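Local coordinates for protein pyruvate formate-lyase 2 (PDB 2F3O) that is of uncertain function but, as a glycyl radical enzyme of the pyruvate formate-lyase family, probably acts as a lyase using a glycine-centred radical, at residues 351-356 with 376-381. Numbering follows the deposited sequence.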
# COMPACT_ATOMS: atom_id res chain seq x y z
N LEU A 351 40.71 -9.80 -18.19
CA LEU A 351 40.86 -8.57 -17.45
C LEU A 351 40.98 -8.86 -15.97
O LEU A 351 41.51 -8.04 -15.22
CB LEU A 351 39.68 -7.66 -17.75
CG LEU A 351 39.83 -6.17 -17.52
CD1 LEU A 351 41.11 -5.62 -18.12
CD2 LEU A 351 38.64 -5.53 -18.15
N THR A 352 40.49 -10.02 -15.54
CA THR A 352 40.63 -10.45 -14.16
C THR A 352 42.10 -10.64 -13.85
O THR A 352 42.60 -10.12 -12.85
CB THR A 352 39.91 -11.78 -13.88
OG1 THR A 352 38.57 -11.72 -14.35
CG2 THR A 352 39.92 -12.10 -12.41
N TYR A 353 42.79 -11.37 -14.74
CA TYR A 353 44.22 -11.66 -14.60
C TYR A 353 45.05 -10.38 -14.58
O TYR A 353 45.95 -10.23 -13.75
CB TYR A 353 44.68 -12.53 -15.76
CG TYR A 353 44.24 -13.97 -15.68
CD1 TYR A 353 43.14 -14.42 -16.40
CD2 TYR A 353 44.93 -14.88 -14.89
CE1 TYR A 353 42.73 -15.75 -16.34
CE2 TYR A 353 44.53 -16.21 -14.81
CZ TYR A 353 43.43 -16.64 -15.53
OH TYR A 353 43.03 -17.97 -15.46
N LEU A 354 44.73 -9.48 -15.50
CA LEU A 354 45.37 -8.18 -15.60
C LEU A 354 45.31 -7.45 -14.29
O LEU A 354 46.32 -6.95 -13.81
CB LEU A 354 44.68 -7.32 -16.65
CG LEU A 354 45.42 -7.16 -17.96
CD1 LEU A 354 44.94 -5.88 -18.63
CD2 LEU A 354 46.92 -7.13 -17.71
N MET A 355 44.13 -7.42 -13.69
CA MET A 355 43.94 -6.71 -12.46
C MET A 355 44.72 -7.29 -11.29
O MET A 355 45.13 -6.55 -10.40
CB MET A 355 42.46 -6.56 -12.17
CG MET A 355 41.85 -5.48 -13.01
SD MET A 355 40.09 -5.63 -13.10
CE MET A 355 39.67 -4.29 -14.20
N LEU A 356 44.95 -8.59 -11.32
CA LEU A 356 45.76 -9.27 -10.31
C LEU A 356 47.21 -8.84 -10.47
O LEU A 356 47.90 -8.58 -9.48
CB LEU A 356 45.65 -10.78 -10.49
CG LEU A 356 45.66 -11.78 -9.33
CD1 LEU A 356 46.19 -13.10 -9.85
CD2 LEU A 356 46.45 -11.35 -8.09
N GLY A 376 34.68 -23.52 -9.31
CA GLY A 376 34.85 -23.60 -10.75
C GLY A 376 35.84 -22.60 -11.29
O GLY A 376 35.89 -22.37 -12.51
N SER A 377 36.63 -21.99 -10.40
CA SER A 377 37.66 -21.02 -10.81
C SER A 377 38.77 -21.74 -11.59
O SER A 377 39.10 -22.88 -11.25
CB SER A 377 38.23 -20.31 -9.59
OG SER A 377 37.23 -19.63 -8.87
N PRO A 378 39.35 -21.11 -12.63
CA PRO A 378 40.38 -21.82 -13.40
C PRO A 378 41.62 -22.07 -12.56
O PRO A 378 41.99 -21.23 -11.73
CB PRO A 378 40.72 -20.85 -14.55
CG PRO A 378 39.60 -19.88 -14.59
CD PRO A 378 39.14 -19.75 -13.16
N GLU A 379 42.22 -23.24 -12.77
CA GLU A 379 43.35 -23.72 -11.97
C GLU A 379 44.53 -22.76 -12.08
O GLU A 379 45.18 -22.46 -11.07
CB GLU A 379 43.73 -25.14 -12.41
CG GLU A 379 44.98 -25.73 -11.76
CD GLU A 379 44.94 -25.69 -10.23
OE1 GLU A 379 43.92 -26.14 -9.64
OE2 GLU A 379 45.93 -25.21 -9.63
N SER A 380 44.76 -22.23 -13.29
CA SER A 380 45.81 -21.24 -13.52
C SER A 380 45.62 -20.01 -12.65
O SER A 380 46.58 -19.51 -12.06
CB SER A 380 45.85 -20.83 -14.98
OG SER A 380 44.58 -20.99 -15.56
N PHE A 381 44.38 -19.56 -12.54
CA PHE A 381 44.08 -18.38 -11.76
C PHE A 381 44.38 -18.58 -10.28
O PHE A 381 44.92 -17.68 -9.62
CB PHE A 381 42.64 -17.90 -11.99
CG PHE A 381 42.34 -16.61 -11.30
CD1 PHE A 381 43.04 -15.45 -11.61
CD2 PHE A 381 41.37 -16.55 -10.31
CE1 PHE A 381 42.79 -14.27 -10.95
CE2 PHE A 381 41.11 -15.37 -9.65
CZ PHE A 381 41.82 -14.23 -9.97
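Tyr353 and Phe381 form a T-shaped pair between helices 350-362 and 379-390, the successive connecting helices of two beta-alpha-beta units built on the parallel strands 334-338, 368-373 and 396-400. The evidence for edge-to-face packing is a plane angle of 86° with centroids 5.3 Å apart, the edge of Phe381 directed at the face of Tyr353. The nearest carbons of the two rings are Tyr353 CE2 and Phe381 CD1, 3.6 Å apart. Phe381 has CG anti to the backbone N (chi1 -175°), a setting that carries its ring past the phenol to the side chains of the facing helix. There Leu356 CD1 lies 3.8 Å from Phe381 CE1, and Thr352 CG2 is the same 3.8 Å from Phe381 CZ, the Thr352 side chain crossing Phe381 at about a right angle. Thr352 turns OG1 to other work, hydrogen-bonding Asp279, which leaves the CG2 branch to make the apolar contact. Pro378, at the N-cap position, brings CB to 3.8 Å from Tyr353 OH, and the single polar link across the contact is a weak hydrogen bond from Ser380 OG to Tyr353 OH, 3.4 Å long. Replacing Tyr353 by an alanine removes the ring, and the Phe381 edge would probably lose the face it packs on, with a gap opened beside Pro378 CB. The Tyr353 hydroxyl extends past the ring contact to the first turn of helix 379-390, where OH lies 3.5 Å from Phe381 CB.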